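PDB 6USS: sulfatase from Bacteroides fragilis CAG:558, which probably hydrolyses sulfate esters as a calcium-dependent arylsulfatase of a gut bacterium, and is captured here as a variant changed at the catalytic position. Local coordinates for residues Q47-P52 with P67-L72; Q75-T80 with P370-D375; G325-P330 with T339-L344; Y377-D382 with R421-N426; Y384-E389 with I405-L410. The protein carries 1 engineered substitution. One frame throughout, in Å; residues are numbered along the deposited sequence.

Contact 1. Residues Q47-P52 with P67-L72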
# COMPACT_ATOMS: atom_id res chain seq x y z
N GLN A 47 4.01 -9.82 33.70
CA GLN A 47 3.12 -9.64 34.84
C GLN A 47 2.41 -8.29 34.82
O GLN A 47 1.86 -7.88 35.85
CB GLN A 47 3.92 -9.79 36.14
CG GLN A 47 4.42 -11.22 36.41
CD GLN A 47 3.35 -12.08 37.06
OE1 GLN A 47 2.42 -11.56 37.66
NE2 GLN A 47 3.50 -13.40 36.96
N ASP A 48 2.40 -7.60 33.68
CA ASP A 48 1.74 -6.30 33.55
C ASP A 48 0.27 -6.46 33.16
O ASP A 48 -0.23 -5.86 32.21
CB ASP A 48 2.49 -5.45 32.53
CG ASP A 48 3.88 -5.10 33.00
OD1 ASP A 48 4.16 -5.27 34.21
OD2 ASP A 48 4.70 -4.67 32.16
N THR A 49 -0.44 -7.28 33.94
CA THR A 49 -1.80 -7.69 33.63
C THR A 49 -2.42 -8.23 34.91
O THR A 49 -1.70 -8.66 35.82
CB THR A 49 -1.82 -8.75 32.51
OG1 THR A 49 -3.12 -9.37 32.43
CG2 THR A 49 -0.77 -9.83 32.79
N SER A 50 -3.75 -8.20 34.98
CA SER A 50 -4.42 -8.92 36.06
C SER A 50 -4.52 -10.41 35.78
O SER A 50 -4.83 -11.16 36.70
CB SER A 50 -5.82 -8.34 36.34
OG SER A 50 -6.66 -8.33 35.20
N LEU A 51 -4.25 -10.87 34.55
CA LEU A 51 -4.31 -12.30 34.25
C LEU A 51 -3.02 -12.99 34.69
O LEU A 51 -1.95 -12.66 34.17
CB LEU A 51 -4.54 -12.54 32.76
CG LEU A 51 -4.56 -13.99 32.24
CD1 LEU A 51 -5.73 -14.80 32.84
CD2 LEU A 51 -4.61 -14.05 30.71
N PRO A 52 -3.07 -13.97 35.63
CA PRO A 52 -1.83 -14.58 36.14
C PRO A 52 -1.28 -15.62 35.16
O PRO A 52 -1.89 -16.67 34.94
CB PRO A 52 -2.28 -15.23 37.46
CG PRO A 52 -3.67 -14.66 37.74
CD PRO A 52 -4.25 -14.42 36.38
N PRO A 67 -9.37 -6.80 32.55
CA PRO A 67 -10.50 -7.74 32.54
C PRO A 67 -10.77 -8.32 31.16
O PRO A 67 -11.29 -9.43 31.07
CB PRO A 67 -11.68 -6.87 33.01
CG PRO A 67 -11.30 -5.48 32.54
CD PRO A 67 -9.80 -5.40 32.74
N ASN A 68 -10.42 -7.59 30.09
CA ASN A 68 -10.69 -8.09 28.74
C ASN A 68 -9.68 -9.17 28.33
O ASN A 68 -10.02 -10.10 27.59
CB ASN A 68 -10.69 -6.95 27.74
CG ASN A 68 -11.85 -5.98 27.94
OD1 ASN A 68 -13.02 -6.33 27.73
ND2 ASN A 68 -11.53 -4.75 28.31
N MET A 69 -8.42 -9.06 28.80
CA MET A 69 -7.46 -10.15 28.66
C MET A 69 -7.97 -11.42 29.37
O MET A 69 -7.80 -12.53 28.86
CB MET A 69 -6.09 -9.74 29.22
CG MET A 69 -5.32 -8.74 28.38
SD MET A 69 -3.69 -8.34 29.08
CE MET A 69 -2.84 -9.93 29.03
N GLU A 70 -8.55 -11.27 30.56
CA GLU A 70 -9.09 -12.44 31.27
C GLU A 70 -10.24 -13.06 30.49
O GLU A 70 -10.30 -14.29 30.34
CB GLU A 70 -9.56 -12.03 32.67
CG GLU A 70 -8.47 -11.60 33.60
CD GLU A 70 -9.03 -11.07 34.92
OE1 GLU A 70 -10.11 -11.54 35.35
OE2 GLU A 70 -8.37 -10.20 35.54
N ARG A 71 -11.16 -12.22 30.02
CA ARG A 71 -12.22 -12.64 29.11
C ARG A 71 -11.67 -13.43 27.91
O ARG A 71 -12.14 -14.53 27.61
CB ARG A 71 -12.99 -11.39 28.66
CG ARG A 71 -14.33 -11.63 28.02
CD ARG A 71 -15.18 -10.35 27.99
NE ARG A 71 -15.85 -10.17 26.71
CZ ARG A 71 -15.59 -9.17 25.87
NH1 ARG A 71 -14.67 -8.28 26.21
NH2 ARG A 71 -16.23 -9.06 24.70
N LEU A 72 -10.68 -12.85 27.21
CA LEU A 72 -10.10 -13.53 26.05
C LEU A 72 -9.49 -14.88 26.43
O LEU A 72 -9.64 -15.87 25.70
CB LEU A 72 -9.06 -12.62 25.38
CG LEU A 72 -8.44 -13.06 24.04
CD1 LEU A 72 -9.48 -13.10 22.94
CD2 LEU A 72 -7.28 -12.16 23.64
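Ser50 and the end of the Glu70 side chain meet where the loop lies against the first turns of helix 67-74. The hydroxyl OG of Ser50 donates to Glu70 OE2 at 2.6 Å, meeting it on the anti lone pair, away from the other carboxylate oxygen. Glu70 gets there by running out extended beyond CG, and its methylene CG also lies 4.1 Å from Leu51 CB. Ser50 OG is further held by the backbone N of Thr66, just ahead of the helix. One residue back, Thr49 and Met69 cross obliquely. The Met69 chain is straight through SD and then bends at the last torsion (chi3 62°), which lays CE 3.5 Å from Thr49 OG1. Thr49 OG1 closes an ST turn by accepting from Leu51 N at 2.8 Å, and its outside partner is Thr66 OG1. The fold is the alkaline phosphatase-like sulfatase architecture, and here a loop after strand 35-41 is laid against a helix beside the central sheet. Met69 also touches Phe319 of strand 315-321 and Leu299 of helix 283-308. Leu51 sends CD2 to within 4.0 Å of Met69 O, and its side chain also touches Ile361 of strand 357-363.

Contact 2. Residues Q75-T80 with P370-D375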
# COMPACT_ATOMS: atom_id res chain seq x y z
N GLN A 75 -11.84 -17.76 26.91
CA GLN A 75 -12.31 -18.30 25.64
C GLN A 75 -11.20 -18.91 24.80
O GLN A 75 -11.49 -19.45 23.72
CB GLN A 75 -13.02 -17.21 24.85
CG GLN A 75 -14.15 -16.56 25.61
CD GLN A 75 -14.49 -15.16 25.08
OE1 GLN A 75 -13.60 -14.33 24.84
NE2 GLN A 75 -15.78 -14.89 24.92
N GLY A 76 -9.94 -18.84 25.24
CA GLY A 76 -8.84 -19.37 24.46
C GLY A 76 -7.76 -20.07 25.26
O GLY A 76 -8.02 -20.65 26.33
N VAL A 77 -6.53 -20.04 24.75
CA VAL A 77 -5.38 -20.67 25.39
C VAL A 77 -4.39 -19.57 25.75
O VAL A 77 -4.22 -18.61 24.99
CB VAL A 77 -4.72 -21.74 24.48
CG1 VAL A 77 -4.20 -21.12 23.19
CG2 VAL A 77 -3.59 -22.49 25.22
N MET A 78 -3.76 -19.71 26.92
CA MET A 78 -2.65 -18.87 27.33
C MET A 78 -1.35 -19.61 27.10
O MET A 78 -1.25 -20.81 27.37
CB MET A 78 -2.75 -18.50 28.82
CG MET A 78 -4.04 -17.82 29.23
SD MET A 78 -4.18 -17.76 31.04
CE MET A 78 -2.59 -17.03 31.47
N PHE A 79 -0.34 -18.90 26.61
CA PHE A 79 1.00 -19.47 26.50
C PHE A 79 1.84 -18.90 27.63
O PHE A 79 2.18 -17.72 27.63
CB PHE A 79 1.61 -19.19 25.13
CG PHE A 79 1.04 -20.04 24.03
CD1 PHE A 79 -0.09 -19.64 23.33
CD2 PHE A 79 1.63 -21.26 23.71
CE1 PHE A 79 -0.61 -20.41 22.31
CE2 PHE A 79 1.11 -22.05 22.70
CZ PHE A 79 -0.02 -21.63 22.00
N THR A 80 2.17 -19.74 28.60
CA THR A 80 2.89 -19.29 29.78
C THR A 80 4.40 -19.27 29.58
O THR A 80 5.12 -18.82 30.48
CB THR A 80 2.52 -20.16 31.00
OG1 THR A 80 2.84 -21.52 30.72
CG2 THR A 80 1.04 -20.06 31.30
N PRO A 370 -11.30 -23.72 25.01
CA PRO A 370 -11.28 -22.51 25.84
C PRO A 370 -10.75 -22.77 27.25
O PRO A 370 -10.73 -23.90 27.74
CB PRO A 370 -12.75 -22.05 25.88
CG PRO A 370 -13.54 -23.23 25.50
CD PRO A 370 -12.66 -24.11 24.62
N ASP A 371 -10.25 -21.69 27.85
CA ASP A 371 -9.79 -21.68 29.24
C ASP A 371 -8.66 -22.68 29.48
O ASP A 371 -8.66 -23.40 30.48
CB ASP A 371 -10.94 -21.93 30.21
CG ASP A 371 -10.62 -21.43 31.62
OD1 ASP A 371 -9.86 -20.43 31.75
OD2 ASP A 371 -11.13 -22.02 32.61
N THR A 372 -7.69 -22.72 28.57
CA THR A 372 -6.60 -23.67 28.70
C THR A 372 -5.26 -22.95 28.70
O THR A 372 -5.17 -21.75 28.39
CB THR A 372 -6.66 -24.74 27.59
OG1 THR A 372 -6.55 -24.12 26.30
CG2 THR A 372 -7.98 -25.47 27.65
N LYS A 373 -4.22 -23.69 29.09
CA LYS A 373 -2.85 -23.17 29.17
C LYS A 373 -1.90 -24.12 28.47
O LYS A 373 -2.13 -25.33 28.42
CB LYS A 373 -2.40 -22.98 30.62
CG LYS A 373 -3.08 -21.85 31.36
CD LYS A 373 -2.74 -21.89 32.85
CE LYS A 373 -3.70 -21.03 33.69
NZ LYS A 373 -2.98 -20.08 34.59
N CYS A 374 -0.82 -23.57 27.91
CA CYS A 374 0.18 -24.37 27.22
C CYS A 374 1.55 -23.95 27.70
O CYS A 374 1.98 -22.80 27.52
CB CYS A 374 0.09 -24.21 25.70
SG CYS A 374 1.32 -25.29 24.88
N ASP A 375 2.25 -24.92 28.28
CA ASP A 375 3.56 -24.77 28.90
C ASP A 375 4.70 -24.80 27.89
O ASP A 375 5.81 -24.36 28.21
CB ASP A 375 3.74 -25.93 29.90
CG ASP A 375 4.63 -25.58 31.07
OD1 ASP A 375 5.05 -24.40 31.21
OD2 ASP A 375 4.90 -26.52 31.86
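Met78 O takes the backbone N-H of Cys374 N at 2.8 Å, and Lys373 CA lies 3.4 Å from Met78 O in a CA-H...O contact. The amide of the same residue is used too: Met78 N donates to Thr372 O at 2.9 Å. Bonding to the two residues that flank Lys373 is the mark of a parallel ladder, and the pairs Val77-Thr372, Met78-Lys373 and Phe79-Cys374 set its register. Thr372 N to Gly76 O and a longer Thr80 N to Cys374 O bond close its two ends. Strand 372-374 is thus added alongside strand 77-83 of the large mixed sheet, whose strand 357-363 bonds the other edge of 77-83. On the face carrying Val77, Thr372, Phe79 and Cys374, the ring of Phe79 sits obliquely to the cysteine, Phe79 CE2 lying 3.8 Å from Cys374 CB. Cys374 SG is 4.9 Å from the centroid of the Phe79 ring, a sulfur-aromatic contact, and Leu410 and Leu411 of helix 408-412 pack over this side. Val77 CG2, anti to its own nitrogen, comes 3.5 Å from Thr372 OG1, a hydroxyl bonded to Lys369 O. From the other face Met78 packs on Leu51 and Ala73.

Contact 3. Residues G325-P330 with T339-L344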
# COMPACT_ATOMS: atom_id res chain seq x y z
N GLY A 325 8.84 -5.64 30.32
CA GLY A 325 8.61 -4.30 30.81
C GLY A 325 9.91 -3.60 31.15
O GLY A 325 10.92 -4.22 31.47
N LEU A 326 9.88 -2.27 31.07
CA LEU A 326 11.06 -1.47 31.40
C LEU A 326 11.30 -1.50 32.91
O LEU A 326 10.48 -1.00 33.69
CB LEU A 326 10.88 -0.04 30.91
CG LEU A 326 11.99 0.96 31.22
CD1 LEU A 326 13.22 0.60 30.45
CD2 LEU A 326 11.53 2.36 30.85
N SER A 327 12.42 -2.10 33.32
CA SER A 327 12.77 -2.18 34.74
C SER A 327 14.13 -1.57 35.04
O SER A 327 14.67 -1.80 36.13
CB SER A 327 12.73 -3.64 35.21
OG SER A 327 13.41 -4.47 34.29
N SER A 328 14.68 -0.78 34.11
CA SER A 328 16.00 -0.17 34.22
C SER A 328 15.97 1.23 34.81
O SER A 328 17.04 1.76 35.16
CB SER A 328 16.65 0.00 32.85
OG SER A 328 16.41 -1.08 32.00
N GLU A 329 14.81 1.87 34.88
CA GLU A 329 14.76 3.32 35.02
C GLU A 329 13.91 3.75 36.21
O GLU A 329 12.66 3.68 36.14
CB GLU A 329 14.24 3.94 33.72
CG GLU A 329 15.22 3.77 32.58
CD GLU A 329 14.90 4.61 31.36
OE1 GLU A 329 13.77 5.15 31.31
OE2 GLU A 329 15.77 4.73 30.46
N PRO A 330 14.52 4.22 37.30
CA PRO A 330 13.73 4.56 38.50
C PRO A 330 12.89 5.82 38.33
O PRO A 330 11.95 6.02 39.10
CB PRO A 330 14.80 4.75 39.59
CG PRO A 330 16.12 4.31 38.96
CD PRO A 330 15.96 4.46 37.50
N THR A 339 13.20 -5.33 39.21
CA THR A 339 12.27 -6.38 39.64
C THR A 339 10.84 -6.13 39.17
O THR A 339 9.93 -6.79 39.66
CB THR A 339 12.29 -6.53 41.16
OG1 THR A 339 11.73 -5.37 41.78
CG2 THR A 339 13.73 -6.76 41.66
N GLN A 340 10.63 -5.22 38.22
CA GLN A 340 9.27 -4.84 37.85
C GLN A 340 8.57 -5.88 36.97
O GLN A 340 7.42 -5.64 36.57
CB GLN A 340 9.29 -3.49 37.14
CG GLN A 340 9.45 -2.29 38.05
CD GLN A 340 10.89 -2.11 38.54
OE1 GLN A 340 11.82 -2.79 38.08
NE2 GLN A 340 11.08 -1.21 39.51
N ASN A 341 9.22 -7.01 36.66
CA ASN A 341 8.55 -8.15 36.03
C ASN A 341 8.59 -9.37 36.95
O ASN A 341 8.50 -10.51 36.49
CB ASN A 341 9.18 -8.47 34.67
CG ASN A 341 9.17 -7.27 33.73
OD1 ASN A 341 8.12 -6.90 33.18
ND2 ASN A 341 10.33 -6.65 33.55
N SER A 342 8.71 -9.12 38.25
CA SER A 342 8.80 -10.19 39.22
C SER A 342 7.62 -11.14 39.07
O SER A 342 6.49 -10.68 38.86
CB SER A 342 8.83 -9.63 40.64
OG SER A 342 8.28 -10.58 41.53
N PRO A 343 7.82 -12.47 39.22
CA PRO A 343 9.03 -13.14 39.69
C PRO A 343 10.14 -13.26 38.66
O PRO A 343 11.12 -13.94 38.93
CB PRO A 343 8.52 -14.54 40.02
CG PRO A 343 7.50 -14.77 38.96
CD PRO A 343 6.78 -13.44 38.85
N LEU A 344 9.99 -12.67 37.48
CA LEU A 344 11.07 -12.78 36.50
C LEU A 344 12.19 -11.80 36.82
O LEU A 344 11.95 -10.74 37.41
CB LEU A 344 10.54 -12.54 35.08
CG LEU A 344 9.35 -13.40 34.69
CD1 LEU A 344 9.04 -13.17 33.22
CD2 LEU A 344 9.65 -14.86 34.97
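With CG of Asn341 turned away from its own carbonyl carbon (chi1 -56°) and chi2 at -75° setting the amide roughly perpendicular to the plane of CA, CB and CG, the whole carboxamide is presented to the backbone of Gly325. Both ends of the amide are used. Asn341 ND2 donates to Gly325 O at 3.3 Å along a nearly straight N-H (168°). Gly325 O lies almost in the amide plane of the asparagine, while ND2 itself comes from above the plane of the peptide carbonyl. In return Gly325 N gives a weak bond to Asn341 OD1 at 3.2 Å. The glycine has no side chain, and that lets Asn341 OD1 settle 3.6 Å from Gly325 CA. Asn341 ND2 has a second acceptor in Ser346 O, so the rotation of the amide is fixed by more than one bond.

Gln340 folds back at its second torsion and lays OE1 against Ser327 CB at 3.1 Å. The same oxygen accepts weakly from Thr339 N, while NE2 bonds to Asp334 O. Residues Thr339 to Ser342 form a type I beta turn, closed by Ser342 N to Thr339 O. Two limbs of one excursion are held together near the metal site, Gly325 lying about 8 Å from the bound calcium. That excursion leaves strand 315-321 and returns to helix 353-356, with Gly325 also bonded through its backbone to Lys348.

Contact 4. Residues Y377-D382 with R421-N426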
# COMPACT_ATOMS: atom_id res chain seq x y z
N TYR A 377 7.36 -24.11 25.02
CA TYR A 377 7.90 -22.81 24.67
C TYR A 377 7.87 -22.58 23.16
O TYR A 377 7.93 -23.52 22.36
CB TYR A 377 9.32 -22.60 25.22
CG TYR A 377 10.41 -23.62 24.89
CD1 TYR A 377 10.79 -23.89 23.58
CD2 TYR A 377 11.12 -24.24 25.92
CE1 TYR A 377 11.83 -24.79 23.30
CE2 TYR A 377 12.15 -25.15 25.65
CZ TYR A 377 12.50 -25.42 24.34
OH TYR A 377 13.52 -26.31 24.07
N LEU A 378 7.74 -21.31 22.79
CA LEU A 378 7.79 -20.87 21.40
C LEU A 378 8.44 -19.50 21.36
O LEU A 378 8.56 -18.82 22.38
CB LEU A 378 6.40 -20.85 20.78
CG LEU A 378 5.37 -19.97 21.49
CD1 LEU A 378 5.45 -18.48 21.07
CD2 LEU A 378 3.97 -20.51 21.24
N ILE A 379 8.84 -19.08 20.16
CA ILE A 379 9.55 -17.82 19.98
C ILE A 379 8.92 -17.02 18.83
O ILE A 379 8.34 -17.59 17.90
CB ILE A 379 11.05 -18.06 19.75
CG1 ILE A 379 11.81 -16.74 19.69
CG2 ILE A 379 11.26 -18.94 18.50
CD1 ILE A 379 13.11 -16.78 20.46
N ILE A 380 9.08 -15.69 18.89
CA ILE A 380 8.34 -14.74 18.06
C ILE A 380 8.42 -15.07 16.56
O ILE A 380 7.42 -14.98 15.85
CB ILE A 380 8.81 -13.30 18.37
CG1 ILE A 380 8.07 -12.27 17.51
CG2 ILE A 380 10.31 -13.16 18.20
CD1 ILE A 380 6.62 -12.15 17.81
N GLU A 381 9.60 -15.47 16.05
CA GLU A 381 9.66 -15.80 14.62
C GLU A 381 8.70 -16.92 14.23
O GLU A 381 8.39 -17.06 13.04
CB GLU A 381 11.08 -16.20 14.18
CG GLU A 381 11.66 -17.39 14.91
CD GLU A 381 12.74 -16.97 15.90
OE1 GLU A 381 13.75 -17.71 16.03
OE2 GLU A 381 12.58 -15.89 16.55
N ASP A 382 8.24 -17.73 15.20
CA ASP A 382 7.24 -18.76 14.92
C ASP A 382 5.89 -18.19 14.50
O ASP A 382 5.11 -18.87 13.81
CB ASP A 382 7.03 -19.66 16.15
CG ASP A 382 8.32 -20.28 16.66
OD1 ASP A 382 9.31 -20.34 15.90
OD2 ASP A 382 8.34 -20.70 17.84
N ARG A 421 13.87 -28.72 20.80
CA ARG A 421 14.16 -27.50 20.06
C ARG A 421 15.02 -26.53 20.86
O ARG A 421 14.71 -26.23 22.02
CB ARG A 421 12.86 -26.82 19.64
CG ARG A 421 13.07 -25.48 18.99
CD ARG A 421 11.76 -24.96 18.41
NE ARG A 421 12.00 -23.83 17.54
CZ ARG A 421 11.18 -22.80 17.41
NH1 ARG A 421 10.04 -22.79 18.09
NH2 ARG A 421 11.48 -21.80 16.59
N SER A 422 16.08 -26.02 20.23
CA SER A 422 16.86 -24.92 20.78
C SER A 422 16.23 -23.58 20.41
O SER A 422 15.82 -23.36 19.26
CB SER A 422 18.30 -24.97 20.26
OG SER A 422 19.12 -25.89 20.95
N LEU A 423 16.17 -22.66 21.37
CA LEU A 423 15.81 -21.26 21.09
C LEU A 423 17.07 -20.39 21.19
O LEU A 423 17.93 -20.64 22.04
CB LEU A 423 14.75 -20.75 22.07
CG LEU A 423 13.42 -21.48 22.14
CD1 LEU A 423 12.50 -20.68 23.05
CD2 LEU A 423 12.80 -21.66 20.75
N TYR A 424 17.17 -19.37 20.34
CA TYR A 424 18.38 -18.55 20.29
C TYR A 424 18.10 -17.05 20.34
O TYR A 424 17.20 -16.54 19.67
CB TYR A 424 19.18 -18.85 19.05
CG TYR A 424 19.50 -20.30 18.83
CD1 TYR A 424 18.73 -21.08 17.99
CD2 TYR A 424 20.62 -20.88 19.43
CE1 TYR A 424 19.02 -22.39 17.76
CE2 TYR A 424 20.93 -22.20 19.21
CZ TYR A 424 20.13 -22.95 18.37
OH TYR A 424 20.43 -24.28 18.13
N TRP A 425 18.93 -16.34 21.11
CA TRP A 425 18.98 -14.88 21.06
C TRP A 425 20.42 -14.43 20.82
O TRP A 425 21.38 -15.06 21.29
CB TRP A 425 18.49 -14.24 22.35
CG TRP A 425 17.12 -14.58 22.79
CD1 TRP A 425 16.03 -13.76 22.76
CD2 TRP A 425 16.68 -15.81 23.39
NE1 TRP A 425 14.94 -14.40 23.29
CE2 TRP A 425 15.31 -15.66 23.68
CE3 TRP A 425 17.32 -17.02 23.70
CZ2 TRP A 425 14.56 -16.68 24.27
CZ3 TRP A 425 16.57 -18.03 24.29
CH2 TRP A 425 15.20 -17.86 24.56
N ASN A 426 20.56 -13.31 20.11
CA ASN A 426 21.86 -12.68 19.93
C ASN A 426 21.70 -11.18 20.06
O ASN A 426 20.94 -10.57 19.30
CB ASN A 426 22.49 -13.02 18.58
CG ASN A 426 23.95 -12.63 18.53
OD1 ASN A 426 24.61 -12.64 19.56
ND2 ASN A 426 24.45 -12.27 17.37
O HOH W 1 8.10 -24.40 19.81
O HOH W 2 14.91 -19.64 17.83
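Ile379 and Leu423 lie side by side, pointing opposite ways, at the middle of this contact, with Ile379 CG2 3.9 Å from Leu423 CD2. Leu423 CD1 lies 3.7 Å from Tyr377 CD1, obliquely to the phenol ring. Ile379 CD1 is 4.1 Å from Trp425 CE2, and the indole N-H is bonded to Ala84 O.

Further out the apolar group passes into charge. Leu423 CD2 sits over the centre of the Arg421 guanidinium, and the extended arginine runs across Ile379 at about a right angle. Its two terminal nitrogens grip the carboxylate end-on: Arg421 NH2 to Asp382 OD1 at 2.7 Å and Arg421 NH1 to Asp382 OD2, also at 2.7 Å. The flat groups are not coplanar, their planes lying 37° apart. Ile379 N reaches Asp382 OD2 at 2.9 Å from the carboxylate face opposite to that used by Arg421 NH1, so this oxygen has two donors and the aspartate is held in rotation. Water 1 bridges Arg421 NH1 to Tyr377 O.

The salt bridge links a residue just after strand 378-379 to one just before strand 422-427, joining the two sheets of the sulfatase fold. Strand 378-379 belongs to the large mixed sheet beside strand 77-83. Strand 422-427 is an outermost strand of the four-stranded antiparallel sheet, bonded to strand 441-446, and its Tyr424 stacks on Tyr493 of helix 480-496.

Contact 5. Residues Y384-E389 with I405-L410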
# COMPACT_ATOMS: atom_id res chain seq x y z
N TYR A 384 5.27 -16.16 12.28
CA TYR A 384 5.19 -16.02 10.83
C TYR A 384 4.63 -17.28 10.16
O TYR A 384 3.57 -17.19 9.51
CB TYR A 384 6.57 -15.62 10.30
CG TYR A 384 6.76 -15.39 8.82
CD1 TYR A 384 6.66 -16.43 7.91
CD2 TYR A 384 7.14 -14.14 8.35
CE1 TYR A 384 6.89 -16.22 6.56
CE2 TYR A 384 7.39 -13.91 7.03
CZ TYR A 384 7.26 -14.95 6.13
OH TYR A 384 7.50 -14.71 4.79
N PRO A 385 5.26 -18.46 10.28
CA PRO A 385 4.61 -19.67 9.73
C PRO A 385 3.24 -19.93 10.34
O PRO A 385 2.38 -20.46 9.64
CB PRO A 385 5.58 -20.81 10.08
CG PRO A 385 6.81 -20.17 10.60
CD PRO A 385 6.42 -18.82 11.11
N SER A 386 3.02 -19.60 11.62
CA SER A 386 1.76 -19.95 12.26
C SER A 386 0.60 -19.14 11.69
O SER A 386 -0.49 -19.66 11.46
CB SER A 386 1.83 -19.75 13.77
OG SER A 386 2.93 -20.44 14.33
N ILE A 387 0.83 -17.85 11.45
CA ILE A 387 -0.24 -17.01 10.95
C ILE A 387 -0.57 -17.38 9.50
O ILE A 387 -1.74 -17.45 9.11
CB ILE A 387 0.14 -15.53 11.13
CG1 ILE A 387 -0.05 -15.14 12.60
CG2 ILE A 387 -0.67 -14.64 10.19
CD1 ILE A 387 0.73 -13.93 13.09
N LEU A 388 0.45 -17.69 8.69
CA LEU A 388 0.21 -18.16 7.33
C LEU A 388 -0.58 -19.46 7.31
O LEU A 388 -1.44 -19.66 6.43
CB LEU A 388 1.54 -18.31 6.60
CG LEU A 388 2.27 -16.97 6.44
CD1 LEU A 388 3.62 -17.16 5.79
CD2 LEU A 388 1.43 -15.96 5.68
N GLU A 389 -0.31 -20.36 8.27
CA GLU A 389 -1.04 -21.62 8.35
C GLU A 389 -2.47 -21.39 8.83
O GLU A 389 -3.40 -22.04 8.35
CB GLU A 389 -0.32 -22.59 9.29
CG GLU A 389 -1.08 -23.88 9.57
CD GLU A 389 -0.20 -24.94 10.25
OE1 GLU A 389 1.01 -24.68 10.48
OE2 GLU A 389 -0.72 -26.05 10.54
N ILE A 405 9.00 -21.85 13.65
CA ILE A 405 8.36 -23.16 13.59
C ILE A 405 6.90 -22.99 14.00
O ILE A 405 6.62 -22.45 15.08
CB ILE A 405 9.06 -24.18 14.51
CG1 ILE A 405 10.55 -24.31 14.20
CG2 ILE A 405 8.40 -25.53 14.36
CD1 ILE A 405 10.82 -24.87 12.81
N SER A 406 5.99 -23.45 13.16
CA SER A 406 4.57 -23.31 13.45
C SER A 406 4.23 -23.88 14.83
O SER A 406 4.70 -24.96 15.20
CB SER A 406 3.74 -24.00 12.38
OG SER A 406 2.38 -23.76 12.62
N PHE A 407 3.45 -23.12 15.61
CA PHE A 407 2.94 -23.62 16.87
C PHE A 407 1.48 -24.04 16.76
O PHE A 407 0.83 -24.26 17.79
CB PHE A 407 3.13 -22.60 18.00
CG PHE A 407 2.67 -21.18 17.69
CD1 PHE A 407 1.31 -20.86 17.66
CD2 PHE A 407 3.59 -20.16 17.48
CE1 PHE A 407 0.88 -19.55 17.39
CE2 PHE A 407 3.17 -18.85 17.20
CZ PHE A 407 1.81 -18.54 17.16
N ILE A 408 0.96 -24.15 15.55
CA ILE A 408 -0.39 -24.66 15.33
C ILE A 408 -0.54 -26.04 15.99
O ILE A 408 -1.61 -26.34 16.54
CB ILE A 408 -0.74 -24.72 13.83
CG1 ILE A 408 -1.23 -23.37 13.31
CG2 ILE A 408 -1.89 -25.66 13.56
CD1 ILE A 408 -0.46 -22.18 13.79
N PRO A 409 0.49 -26.91 15.99
CA PRO A 409 0.34 -28.17 16.74
C PRO A 409 0.16 -27.97 18.24
O PRO A 409 -0.43 -28.85 18.88
CB PRO A 409 1.64 -28.93 16.42
CG PRO A 409 2.00 -28.47 15.09
CD PRO A 409 1.62 -26.99 15.04
N LEU A 410 0.62 -26.86 18.81
CA LEU A 410 0.28 -26.59 20.21
C LEU A 410 -1.16 -26.12 20.33
O LEU A 410 -1.85 -26.48 21.29
CB LEU A 410 1.24 -25.56 20.80
CG LEU A 410 2.71 -25.96 20.76
CD1 LEU A 410 3.62 -24.77 21.06
CD2 LEU A 410 2.96 -27.10 21.73
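Two hydroxyl bonds cross between Ser386, Glu389 and the chain entering helix 408-412. Ser386 OG accepts from Phe407 N at 3.0 Å along a nearly straight line (167°), and it is also bonded to Asp382 O one turn back. Ser406 OG donates to Glu389 OE1 at 2.7 Å, approaching from above the carboxylate plane. Within its own segment Ser406 OG accepts from Ile408 N at 3.3 Å, making an ST turn just ahead of the helix, with Phe407 at the N-cap position. Glu389 reaches this far because its CG is opposite its backbone nitrogen (chi1 174°) and the chain beyond stays extended.

Van der Waals and CH-pi contacts come next. Ser386 lies over one face of the Phe407 ring: its CB makes a CH-pi contact 3.7 Å from the centroid, and its OG stands above the ring centre. Glu389 runs alongside Ile408, with Glu389 CG 3.8 Å from Ile408 CG1, while Pro385 CB rests near Ser406 CB.

A carboxylate from one helix thus stands close to the N-terminal end of the next, where its negative charge would probably be favourable, with Ser406 OG relaying between Glu389 and the amide of Ile408.

In the fold
Contacts 2, 4 and 5 form a continuous patch: Phe79 CD2 is 3.5 Å from Leu378 CD2, Cys374 SG 4.0 Å from Leu410 CD2, and Asp382 OD1 probably takes a hydrogen bond from Ile405 N at 2.7 Å. Contact 5 is nested in the loop that contact 4 closes. Contact 1 joins contact 2 through Pro52 O and Met78 CE, 3.6 Å apart, and touches contact 3 where Gln47 packs on Ser342. Calcium is bound by Asp42, Asp43, Asp322, Asn323 and the engineered Cys88. Contact 3 lies nearby, with Gly325 about 5 Å from the Asp43 side chain, whereas the side chain of Trp425 in contact 4 is about 13 Å from the ion.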